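Local coordinates for AlgW protein (Pseudomonas aeruginosa, PDB 7CO3) that is an HtrA-type protease and probably works as a serine endopeptidase, hydrolysing peptide bonds within protein substrates, at residues E115-T120 with L154-I159; A62-A67 with A134-R139; C181-N186 with G229-A234; T120-T125 with S148-D153; T193-I198 with D219-P224. The protein carries 1 engineered substitution. All blocks are in the same frame, centred on the assembly; numbering follows the deposited sequence.

Interaction 1: E115-T120 with L154-I159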
# COMPACT_ATOMS: atom_id res chain seq x y z
N GLU B 115 -9.19 -8.36 33.37
CA GLU B 115 -8.74 -9.59 34.02
C GLU B 115 -7.51 -10.20 33.36
O GLU B 115 -6.94 -11.14 33.93
CB GLU B 115 -9.87 -10.62 34.01
CG GLU B 115 -11.12 -10.24 34.78
CD GLU B 115 -12.37 -10.69 34.05
OE1 GLU B 115 -12.60 -11.91 33.95
OE2 GLU B 115 -13.13 -9.81 33.58
N GLY B 116 -7.12 -9.74 32.18
CA GLY B 116 -5.95 -10.25 31.50
C GLY B 116 -6.17 -11.31 30.43
O GLY B 116 -5.24 -12.07 30.15
N TYR B 117 -7.37 -11.39 29.85
CA TYR B 117 -7.60 -12.27 28.71
C TYR B 117 -7.26 -11.55 27.40
O TYR B 117 -7.56 -10.36 27.22
CB TYR B 117 -9.06 -12.74 28.69
CG TYR B 117 -9.39 -13.69 29.83
CD1 TYR B 117 -8.75 -14.92 29.95
CD2 TYR B 117 -10.34 -13.35 30.81
CE1 TYR B 117 -9.05 -15.79 30.99
CE2 TYR B 117 -10.65 -14.24 31.86
CZ TYR B 117 -9.99 -15.44 31.94
OH TYR B 117 -10.26 -16.32 32.97
N LEU B 118 -6.66 -12.29 26.47
CA LEU B 118 -6.17 -11.72 25.22
C LEU B 118 -6.60 -12.63 24.11
O LEU B 118 -6.58 -13.85 24.27
CB LEU B 118 -4.64 -11.55 25.20
CG LEU B 118 -4.06 -10.44 26.09
CD1 LEU B 118 -3.62 -11.01 27.40
CD2 LEU B 118 -2.88 -9.70 25.45
N LEU B 119 -7.01 -12.02 23.00
CA LEU B 119 -7.24 -12.72 21.75
C LEU B 119 -6.04 -12.58 20.81
O LEU B 119 -5.40 -11.51 20.75
CB LEU B 119 -8.50 -12.16 21.09
CG LEU B 119 -9.82 -12.94 21.21
CD1 LEU B 119 -10.95 -12.12 20.68
CD2 LEU B 119 -9.75 -14.31 20.53
N THR B 120 -5.73 -13.64 20.07
CA THR B 120 -4.73 -13.65 19.01
C THR B 120 -5.12 -14.75 18.03
O THR B 120 -6.15 -15.41 18.21
CB THR B 120 -3.31 -13.85 19.57
OG1 THR B 120 -2.38 -13.88 18.48
CG2 THR B 120 -3.20 -15.21 20.36
N LEU B 154 -8.37 -18.88 15.89
CA LEU B 154 -8.32 -18.01 17.07
C LEU B 154 -7.73 -18.74 18.27
O LEU B 154 -7.75 -19.97 18.35
CB LEU B 154 -9.73 -17.45 17.43
CG LEU B 154 -10.29 -16.47 16.37
CD1 LEU B 154 -11.79 -16.18 16.56
CD2 LEU B 154 -9.52 -15.15 16.40
N ALA B 155 -7.20 -17.97 19.20
CA ALA B 155 -6.69 -18.55 20.43
C ALA B 155 -6.84 -17.52 21.53
O ALA B 155 -6.88 -16.32 21.26
CB ALA B 155 -5.23 -19.01 20.31
N VAL B 156 -6.98 -17.99 22.76
CA VAL B 156 -7.15 -17.14 23.93
C VAL B 156 -5.98 -17.37 24.86
O VAL B 156 -5.59 -18.52 25.10
CB VAL B 156 -8.49 -17.40 24.65
CG1 VAL B 156 -8.57 -16.52 25.85
CG2 VAL B 156 -9.65 -17.14 23.74
N LEU B 157 -5.44 -16.28 25.37
CA LEU B 157 -4.33 -16.24 26.30
C LEU B 157 -4.81 -15.54 27.57
O LEU B 157 -5.77 -14.76 27.54
CB LEU B 157 -3.13 -15.45 25.74
CG LEU B 157 -2.50 -15.82 24.38
CD1 LEU B 157 -1.35 -14.82 24.04
CD2 LEU B 157 -2.01 -17.24 24.41
N LYS B 158 -4.09 -15.78 28.66
CA LYS B 158 -4.36 -15.17 29.95
C LYS B 158 -3.04 -14.71 30.55
O LYS B 158 -2.05 -15.45 30.53
CB LYS B 158 -5.04 -16.17 30.91
CG LYS B 158 -5.66 -15.52 32.18
CD LYS B 158 -4.63 -15.30 33.29
CE LYS B 158 -5.29 -15.05 34.64
NZ LYS B 158 -6.43 -14.10 34.52
N ILE B 159 -3.04 -13.49 31.10
CA ILE B 159 -1.90 -12.95 31.82
C ILE B 159 -2.37 -12.46 33.18
O ILE B 159 -3.55 -12.17 33.39
CB ILE B 159 -1.19 -11.84 31.02
CG1 ILE B 159 -2.07 -10.59 30.81
CG2 ILE B 159 -0.69 -12.40 29.65
CD1 ILE B 159 -1.29 -9.38 30.18
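The phenol ring of Y117 has the ammonium group of K158 over one face: NZ of K158 stands 4.9 Å from the centroid of the Y117 ring, only 22° off the ring normal, a cation-pi arrangement. At the ring edge, near its plane, lies the carbonyl O of L157. The lysine chain also runs past the ring, with K158 CG 3.6 Å from Y117 CE1. K158 leaves its backbone with CG anti to N (chi1 -166°) and then bends at chi2 and again at chi4, which carries NZ back across to donate a hydrogen bond to E115 O at 3.1 Å. The ammonium group is thus held by both a carbonyl and an aromatic face.

Strands 117-120 and 154-158 run antiparallel. L118 and L157 exchange two backbone bonds, T120 and A155 two more, and I159 N extends the pattern to G116 O at 2.8 Å. G116, with a positive phi, has no side chain to collide with I159 O.

On the face of L118 and T120, L118 CD1 meets I159 CG1 at 3.8 Å, while T120 CG2 rests 4.1 Å from L157 CG. T120 OG1 is bonded instead to S108 O. On the other face L119 CD2 fits between L154 CD2 (4.2 Å) and V156 CG2 (4.3 Å).

The pair forms two adjacent staves of the closed antiparallel barrel, with strand 104-113 beside 117-120 and strand 140-149 beside 154-158. Helix 261-274 packs on the face bearing Y117, L119 and V156, whereas T125 of helix 122-125 touches T120, A155 and L157 on the other.

Interaction 2: A62-A67 with A134-R139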
# COMPACT_ATOMS: atom_id res chain seq x y z
N ALA B 62 -6.89 2.99 21.49
CA ALA B 62 -6.80 1.55 21.25
C ALA B 62 -5.39 0.99 21.41
O ALA B 62 -5.25 -0.16 21.84
CB ALA B 62 -7.32 1.23 19.84
N ALA B 63 -4.37 1.74 21.04
CA ALA B 63 -3.01 1.20 21.06
C ALA B 63 -2.59 0.63 22.42
O ALA B 63 -1.91 -0.42 22.43
CB ALA B 63 -2.03 2.27 20.59
N PRO B 64 -2.96 1.21 23.58
CA PRO B 64 -2.53 0.59 24.86
C PRO B 64 -3.03 -0.82 25.05
O PRO B 64 -2.39 -1.60 25.76
CB PRO B 64 -3.11 1.54 25.92
CG PRO B 64 -3.16 2.87 25.22
CD PRO B 64 -3.60 2.52 23.81
N ALA B 65 -4.12 -1.20 24.40
CA ALA B 65 -4.71 -2.52 24.53
C ALA B 65 -4.27 -3.50 23.45
O ALA B 65 -4.87 -4.58 23.32
CB ALA B 65 -6.23 -2.39 24.52
N VAL B 66 -3.26 -3.16 22.66
CA VAL B 66 -2.69 -4.08 21.68
C VAL B 66 -1.26 -4.38 22.10
O VAL B 66 -0.49 -3.46 22.37
CB VAL B 66 -2.75 -3.49 20.25
CG1 VAL B 66 -2.24 -4.52 19.18
CG2 VAL B 66 -4.17 -3.02 19.97
N ALA B 67 -0.92 -5.67 22.17
CA ALA B 67 0.38 -6.10 22.67
C ALA B 67 1.15 -6.81 21.56
O ALA B 67 0.56 -7.28 20.58
CB ALA B 67 0.23 -7.06 23.86
N ALA B 134 4.16 -8.42 25.40
CA ALA B 134 4.83 -7.15 25.65
C ALA B 134 3.84 -6.01 25.43
O ALA B 134 3.34 -5.81 24.31
CB ALA B 134 6.07 -6.98 24.76
N LEU B 135 3.57 -5.26 26.49
CA LEU B 135 2.57 -4.21 26.44
C LEU B 135 3.19 -2.90 25.97
O LEU B 135 4.40 -2.69 26.05
CB LEU B 135 1.91 -4.03 27.80
CG LEU B 135 1.18 -5.27 28.31
CD1 LEU B 135 0.51 -4.94 29.61
CD2 LEU B 135 0.18 -5.80 27.29
N ARG B 136 2.32 -2.02 25.47
CA ARG B 136 2.77 -0.71 25.01
C ARG B 136 3.48 0.09 26.10
O ARG B 136 4.36 0.89 25.80
CB ARG B 136 1.58 0.09 24.49
CG ARG B 136 2.02 1.25 23.63
CD ARG B 136 0.82 1.91 23.01
NE ARG B 136 1.09 3.30 22.68
CZ ARG B 136 0.56 4.32 23.33
NH1 ARG B 136 0.85 5.56 22.97
NH2 ARG B 136 -0.27 4.10 24.34
N ASP B 137 3.10 -0.12 27.37
CA ASP B 137 3.72 0.65 28.45
C ASP B 137 5.09 0.14 28.82
O ASP B 137 5.75 0.74 29.67
CB ASP B 137 2.80 0.69 29.68
CG ASP B 137 2.55 -0.70 30.29
OD1 ASP B 137 3.41 -1.60 30.20
OD2 ASP B 137 1.44 -0.90 30.85
N GLY B 138 5.53 -0.96 28.22
CA GLY B 138 6.84 -1.53 28.51
C GLY B 138 6.82 -2.78 29.36
O GLY B 138 7.82 -3.49 29.37
N ARG B 139 5.73 -3.06 30.07
CA ARG B 139 5.68 -4.27 30.89
C ARG B 139 5.71 -5.50 29.99
O ARG B 139 5.12 -5.51 28.91
CB ARG B 139 4.40 -4.32 31.74
CG ARG B 139 4.35 -3.43 32.98
CD ARG B 139 2.97 -2.79 33.11
NE ARG B 139 1.94 -3.74 33.52
CZ ARG B 139 0.64 -3.48 33.56
NH1 ARG B 139 0.18 -2.30 33.18
NH2 ARG B 139 -0.21 -4.41 33.95
O HOH W 1 -0.22 -3.03 24.99
O HOH W 2 2.83 -3.33 22.60
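A67 and L135 approach with CA atoms 4.8 Å apart, where strand 66-72 passes the connection between strands 130-134 and 140-149. L135-G138 is a type I turn, closed by G138 N to L135 O, while P64 belongs to a short 3-10 segment. No hydrogen bond joins the two segments directly. A water does so instead: it accepts from R136 N at 2.8 Å and donates to the carbonyls of P64 and V66.

R136 reaches back over the 3-10 segment. With its chain extended from CG to NE, R136 CD lies 3.8 Å from A63 CB, and that methyl sits over one face of the guanidinium group; NH2 of R136 lies 3.3 Å from P64 CG. At strand 66-72, A67 CB packs against L135 CD2 at 3.7 Å. Within the turn, D137 OD1 accepts from R139 N at 2.7 Å and OD2 takes a salt bridge from R139 NH1, on its syn side. L135 CD1 sits over the centre of the R139 guanidinium.

With L135 N also bonded to R139 O, the loop is a 3:5 hairpin, a type I turn with a G1 bulge, with an Asx turn formed by D137. It lies where strands 66-72 and 130-134 meet to close the six-stranded barrel, as in chymotrypsin-like proteases.

Interaction 3: C181-N186 with G229-A234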
# COMPACT_ATOMS: atom_id res chain seq x y z
N CYS B 181 -10.66 2.42 8.61
CA CYS B 181 -10.22 1.58 9.73
C CYS B 181 -8.71 1.66 9.91
O CYS B 181 -7.96 2.09 9.02
CB CYS B 181 -10.63 0.10 9.57
SG CYS B 181 -10.06 -0.56 7.97
N LEU B 182 -8.27 1.21 11.08
CA LEU B 182 -6.88 1.23 11.50
C LEU B 182 -6.45 -0.18 11.90
O LEU B 182 -7.17 -0.86 12.64
CB LEU B 182 -6.72 2.19 12.69
CG LEU B 182 -6.64 3.70 12.50
CD1 LEU B 182 -7.64 4.25 11.55
CD2 LEU B 182 -6.84 4.36 13.86
N ALA B 183 -5.29 -0.65 11.40
CA ALA B 183 -4.68 -1.90 11.82
C ALA B 183 -3.57 -1.58 12.82
O ALA B 183 -2.81 -0.62 12.63
CB ALA B 183 -4.10 -2.66 10.62
N ILE B 184 -3.46 -2.38 13.88
CA ILE B 184 -2.48 -2.17 14.96
C ILE B 184 -1.77 -3.48 15.21
O ILE B 184 -2.42 -4.48 15.52
CB ILE B 184 -3.11 -1.63 16.26
CG1 ILE B 184 -3.96 -0.41 15.98
CG2 ILE B 184 -2.00 -1.22 17.24
CD1 ILE B 184 -4.62 0.19 17.20
N GLY B 185 -0.46 -3.49 15.03
CA GLY B 185 0.27 -4.73 15.15
C GLY B 185 1.76 -4.47 15.14
O GLY B 185 2.22 -3.34 15.29
N ASN B 186 2.52 -5.56 14.96
CA ASN B 186 3.98 -5.51 15.01
C ASN B 186 4.57 -6.04 13.69
O ASN B 186 5.25 -7.07 13.68
CB ASN B 186 4.52 -6.33 16.20
CG ASN B 186 6.04 -6.03 16.49
OD1 ASN B 186 6.64 -5.10 15.95
ND2 ASN B 186 6.64 -6.89 17.33
N GLY B 229 -3.38 -8.99 15.95
CA GLY B 229 -3.57 -7.62 16.37
C GLY B 229 -4.92 -7.08 16.00
O GLY B 229 -5.75 -7.80 15.49
N ALA B 230 -5.14 -5.79 16.29
CA ALA B 230 -6.47 -5.17 16.22
C ALA B 230 -6.73 -4.50 14.87
O ALA B 230 -5.90 -3.76 14.36
CB ALA B 230 -6.63 -4.13 17.33
N LEU B 231 -7.92 -4.74 14.31
CA LEU B 231 -8.50 -3.81 13.35
C LEU B 231 -9.52 -2.96 14.09
O LEU B 231 -10.44 -3.50 14.72
CB LEU B 231 -9.17 -4.53 12.18
CG LEU B 231 -9.67 -3.66 11.03
CD1 LEU B 231 -8.45 -2.97 10.34
CD2 LEU B 231 -10.47 -4.55 10.05
N VAL B 232 -9.40 -1.65 13.97
CA VAL B 232 -10.17 -0.72 14.76
C VAL B 232 -10.90 0.25 13.84
O VAL B 232 -10.43 0.54 12.74
CB VAL B 232 -9.16 -0.06 15.73
CG1 VAL B 232 -9.07 1.43 15.62
CG2 VAL B 232 -9.28 -0.63 17.13
N ASP B 233 -12.07 0.75 14.27
CA ASP B 233 -12.82 1.72 13.46
C ASP B 233 -12.24 3.10 13.68
O ASP B 233 -11.30 3.28 14.44
CB ASP B 233 -14.34 1.68 13.77
CG ASP B 233 -14.68 2.16 15.21
OD1 ASP B 233 -13.86 2.82 15.88
OD2 ASP B 233 -15.80 1.85 15.69
N ALA B 234 -12.82 4.11 13.04
CA ALA B 234 -12.22 5.45 13.07
C ALA B 234 -12.24 6.08 14.46
O ALA B 234 -11.54 7.07 14.68
CB ALA B 234 -12.92 6.38 12.08
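L231 thrusts its CD1 methyl into the hollow lined by C181, L182 and A183. L231 CD1 lies 3.7 Å from C181 SG, 3.4 Å from the carbonyl O of L182, and more loosely, at 4.4 Å, from A183 CB. Two torsions put it there: CG is anti to the L231 backbone N (chi1 -173°), and a turn at chi2 (65°) folds CD1 back across the neighbouring strand.

The opposite face of the sheet has a different relief. V232 CG1 nestles against L182 CB at 3.8 Å, the valine methyl packing alongside the leucine stem, and A230 CB lies 4.4 Å from I184 CB. G229, having no side chain, brings its CA within 3.5 Å of I184 O.

The antiparallel strands are joined by paired bonds between L182 and V232, the shorter being V232 N to L182 O at 2.7 Å. I184 N binds A230 O at 2.8 Å, whereas the return bond from A230 N is weak.

Both strands belong to the second barrel, flanked by strand 193-204 beyond 180-185 and by strand 238-245 beyond 230-233. Helix 56-62 packs onto L182, I184 and V232, and V66 of strand 66-72 onto I184 and A230.

Interaction 4: T120-T125 with S148-D153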
# COMPACT_ATOMS: atom_id res chain seq x y z
N THR B 120 -5.73 -13.64 20.07
CA THR B 120 -4.73 -13.65 19.01
C THR B 120 -5.12 -14.75 18.03
O THR B 120 -6.15 -15.41 18.21
CB THR B 120 -3.31 -13.85 19.57
OG1 THR B 120 -2.38 -13.88 18.48
CG2 THR B 120 -3.20 -15.21 20.36
N ASN B 121 -4.31 -14.97 16.97
CA ASN B 121 -4.58 -16.07 16.05
C ASN B 121 -4.04 -17.41 16.54
O ASN B 121 -2.99 -17.47 17.18
CB ASN B 121 -3.98 -15.84 14.65
CG ASN B 121 -4.66 -14.73 13.86
OD1 ASN B 121 -3.99 -13.91 13.24
ND2 ASN B 121 -5.99 -14.69 13.89
N ASN B 122 -4.72 -18.49 16.15
CA ASN B 122 -4.22 -19.83 16.47
C ASN B 122 -2.83 -20.04 15.87
O ASN B 122 -1.93 -20.54 16.55
CB ASN B 122 -5.15 -20.93 15.96
CG ASN B 122 -4.65 -22.31 16.33
OD1 ASN B 122 -4.19 -22.52 17.46
ND2 ASN B 122 -4.67 -23.23 15.37
N HIS B 123 -2.64 -19.66 14.60
CA HIS B 123 -1.35 -19.94 13.98
C HIS B 123 -0.20 -19.20 14.62
O HIS B 123 0.95 -19.56 14.36
CB HIS B 123 -1.37 -19.65 12.48
CG HIS B 123 -1.50 -18.20 12.13
ND1 HIS B 123 -0.41 -17.39 11.87
CD2 HIS B 123 -2.60 -17.44 11.86
CE1 HIS B 123 -0.83 -16.19 11.50
NE2 HIS B 123 -2.16 -16.19 11.50
N VAL B 124 -0.46 -18.19 15.45
CA VAL B 124 0.64 -17.48 16.09
C VAL B 124 1.18 -18.27 17.28
O VAL B 124 2.40 -18.31 17.51
CB VAL B 124 0.21 -16.07 16.51
CG1 VAL B 124 1.19 -15.44 17.50
CG2 VAL B 124 0.05 -15.16 15.31
N THR B 125 0.29 -18.89 18.06
CA THR B 125 0.64 -19.51 19.32
C THR B 125 0.63 -21.03 19.28
O THR B 125 1.06 -21.66 20.24
CB THR B 125 -0.31 -19.05 20.43
OG1 THR B 125 -1.65 -19.04 19.94
CG2 THR B 125 0.05 -17.68 20.94
N SER B 148 -7.59 -22.80 22.29
CA SER B 148 -7.37 -22.35 20.93
C SER B 148 -8.45 -22.98 20.08
O SER B 148 -9.12 -23.92 20.50
CB SER B 148 -5.93 -22.71 20.48
OG SER B 148 -5.73 -24.10 20.46
N ASP B 149 -8.65 -22.42 18.88
CA ASP B 149 -9.73 -22.84 17.99
C ASP B 149 -9.23 -22.80 16.56
O ASP B 149 -9.47 -21.85 15.81
CB ASP B 149 -10.99 -21.99 18.17
CG ASP B 149 -12.14 -22.42 17.23
OD1 ASP B 149 -12.32 -23.64 17.01
OD2 ASP B 149 -12.86 -21.57 16.70
N PRO B 150 -8.56 -23.86 16.13
CA PRO B 150 -8.02 -23.90 14.78
C PRO B 150 -9.04 -23.66 13.68
O PRO B 150 -8.66 -23.23 12.59
CB PRO B 150 -7.42 -25.31 14.69
CG PRO B 150 -7.06 -25.64 16.11
CD PRO B 150 -8.11 -25.00 16.96
N GLU B 151 -10.31 -23.96 13.90
CA GLU B 151 -11.20 -23.87 12.76
C GLU B 151 -11.68 -22.45 12.52
O GLU B 151 -12.30 -22.19 11.50
CB GLU B 151 -12.35 -24.86 12.90
CG GLU B 151 -11.85 -26.29 13.19
CD GLU B 151 -12.71 -27.38 12.56
OE1 GLU B 151 -12.98 -27.30 11.34
OE2 GLU B 151 -13.08 -28.33 13.28
N THR B 152 -11.41 -21.52 13.44
CA THR B 152 -11.55 -20.10 13.13
C THR B 152 -10.23 -19.36 13.14
O THR B 152 -10.24 -18.14 13.01
CB THR B 152 -12.50 -19.41 14.10
OG1 THR B 152 -11.94 -19.49 15.41
CG2 THR B 152 -13.90 -20.05 14.10
N ASP B 153 -9.11 -20.06 13.36
CA ASP B 153 -7.79 -19.45 13.58
C ASP B 153 -7.80 -18.47 14.75
O ASP B 153 -7.28 -17.35 14.65
CB ASP B 153 -7.27 -18.77 12.31
CG ASP B 153 -5.75 -18.52 12.33
OD1 ASP B 153 -5.06 -19.02 13.26
OD2 ASP B 153 -5.25 -17.81 11.43
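D153 receives the backbone N of H123 on OD1 at 2.8 Å, nearly along the C-O axis, at the active-site cleft of this chymotrypsin-like protease. H123 and D153 are consistent with the histidine and aspartate of the catalytic triad; the H123 side chain also touches A227, the engineered alanine, which probably stands at the nucleophile's position.

D153 O in turn accepts N121 ND2 at 3.1 Å, close to the line of the C=O bond, and also N122 N at 3.2 Å, which comes from above the carbonyl plane. N121 ND2 has a further partner in T243 OG1. D153 adopts a left-handed backbone conformation (phi 56°), and its carboxylate stacks on the N121 amide with the planes 22° apart. D153 is held at its carboxylate and its carbonyl by N121 and the first turn of helix 122-125.

Behind it, T152 OG1 donates to D149 OD2 at 2.6 Å from above the carboxylate plane, and the same oxygen forms a salt bridge with R279.

Farther out, with CG anti to its backbone N (chi1 -178°), the N122 amide is placed between S148 and P150. N122 OD1 comes 3.5 Å from S148 CB, and N122 ND2 lies 3.5 Å from P150 CG.

Interaction 5: T193-I198 with D219-P224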
# COMPACT_ATOMS: atom_id res chain seq x y z
N THR B 193 2.79 -0.72 15.38
CA THR B 193 2.67 0.05 14.15
C THR B 193 1.19 0.27 13.85
O THR B 193 0.40 -0.65 13.94
CB THR B 193 3.34 -0.71 12.98
OG1 THR B 193 4.77 -0.70 13.13
CG2 THR B 193 2.93 -0.08 11.59
N VAL B 194 0.82 1.49 13.50
CA VAL B 194 -0.56 1.78 13.12
C VAL B 194 -0.60 2.04 11.62
O VAL B 194 0.13 2.90 11.14
CB VAL B 194 -1.17 2.96 13.89
CG1 VAL B 194 -2.68 3.11 13.51
CG2 VAL B 194 -1.04 2.75 15.38
N THR B 195 -1.46 1.34 10.90
CA THR B 195 -1.70 1.65 9.50
C THR B 195 -3.17 1.97 9.28
O THR B 195 -4.02 1.54 10.04
CB THR B 195 -1.27 0.51 8.58
OG1 THR B 195 -1.89 -0.70 9.04
CG2 THR B 195 0.22 0.33 8.63
N MET B 196 -3.47 2.68 8.19
CA MET B 196 -4.80 3.21 7.94
C MET B 196 -5.27 2.80 6.56
O MET B 196 -4.49 2.82 5.59
CB MET B 196 -4.79 4.73 8.06
CG MET B 196 -6.15 5.34 7.99
SD MET B 196 -6.61 5.79 6.28
CE MET B 196 -5.37 7.05 5.92
N GLY B 197 -6.56 2.48 6.45
CA GLY B 197 -7.18 2.25 5.16
C GLY B 197 -8.69 2.28 5.31
O GLY B 197 -9.23 2.93 6.20
N ILE B 198 -9.38 1.55 4.43
CA ILE B 198 -10.84 1.45 4.53
C ILE B 198 -11.24 -0.01 4.60
O ILE B 198 -10.48 -0.91 4.24
CB ILE B 198 -11.62 2.11 3.36
CG1 ILE B 198 -11.21 1.47 2.01
CG2 ILE B 198 -11.48 3.65 3.34
CD1 ILE B 198 -12.21 1.76 0.90
N ASP B 219 -7.77 -2.45 3.08
CA ASP B 219 -6.51 -2.10 2.44
C ASP B 219 -5.52 -1.42 3.39
O ASP B 219 -4.45 -1.04 2.95
CB ASP B 219 -6.73 -1.27 1.16
CG ASP B 219 -7.38 0.09 1.43
OD1 ASP B 219 -7.82 0.35 2.57
OD2 ASP B 219 -7.47 0.89 0.46
N ALA B 220 -5.82 -1.34 4.69
CA ALA B 220 -4.79 -0.92 5.65
C ALA B 220 -3.62 -1.90 5.59
O ALA B 220 -3.83 -3.11 5.62
CB ALA B 220 -5.36 -0.84 7.06
N ALA B 221 -2.40 -1.37 5.44
CA ALA B 221 -1.24 -2.23 5.17
C ALA B 221 -1.10 -3.23 6.31
O ALA B 221 -1.08 -2.85 7.48
CB ALA B 221 0.06 -1.42 5.00
N ILE B 222 -1.07 -4.51 5.95
CA ILE B 222 -0.99 -5.59 6.91
C ILE B 222 0.06 -6.55 6.42
O ILE B 222 0.01 -6.98 5.26
CB ILE B 222 -2.36 -6.29 7.10
CG1 ILE B 222 -3.28 -5.39 7.91
CG2 ILE B 222 -2.18 -7.63 7.79
CD1 ILE B 222 -4.74 -5.87 7.82
N ASN B 223 1.00 -6.86 7.28
CA ASN B 223 2.21 -7.61 6.98
C ASN B 223 2.42 -8.74 7.96
O ASN B 223 1.82 -8.74 9.04
CB ASN B 223 3.42 -6.67 7.04
CG ASN B 223 3.51 -5.80 5.79
OD1 ASN B 223 3.85 -6.30 4.73
ND2 ASN B 223 3.21 -4.51 5.93
N PRO B 224 3.28 -9.73 7.63
CA PRO B 224 3.71 -10.70 8.66
C PRO B 224 4.14 -9.97 9.92
O PRO B 224 4.84 -8.96 9.86
CB PRO B 224 4.87 -11.45 8.00
CG PRO B 224 4.59 -11.33 6.47
CD PRO B 224 3.94 -9.96 6.33
O HOH W 3 -1.96 1.34 4.73
O HOH W 4 -4.04 1.97 2.47
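T195 hydrogen-bonds through OG1 to A221 O at 2.8 Å, linking strand 193-204 of the second barrel of this chymotrypsin-like fold to the loop that leads from strand 215-218 toward strand 230-233. The hydroxyl approaches in the carbonyl plane, on a lone pair. Its position follows from chi1 of 53°, which sets OG1 between the backbone N and carbonyl carbon and places T195 CG2 4.0 Å from A221 CB.

D219 also has a positive chi1 (63°), which curls its carboxylate back over the strand. OD1 of D219 takes I198 N at 2.7 Å along a nearly straight bond, and I198 CG1 lies 3.6 Å from the same oxygen. The returning bond, D219 N to I198 O, is weak. G197 makes room for this: its CA sits 3.3 Å from D219 OD1, while A220 CB rests 3.6 Å from G197 N.

The other carboxylate oxygen, D219 OD2, accepts M196 N of the third subunit. The M196 side chain starts away from the loop and packs on I198 of the second subunit and M196 of the third. A water accepts from A221 N at 2.8 Å and lies 3.1 Å from M196 O, one of several acceptors within its reach.

Interactions 1, 2 and 4 belong to the first barrel; 3 and 5 lie in the second. Along the chain, interaction 4 is nested within interaction 1, with T120 common to both and centres 11 Å apart, while interaction 2 alternates with interaction 1. Interaction 5 is likewise nested in interaction 3, their centres about 7 Å apart, and strands 180-185 and 193-204 are neighbours in the sheet. The barrels meet where V66 and A62 of interaction 2 pack on I184, A230 and V232 of interaction 3. The probable triad residues of interaction 4 lie just after strand 117-120 and just before strand 154-158; about 21 Å separates its centre from that of interaction 5 at the trimer interface.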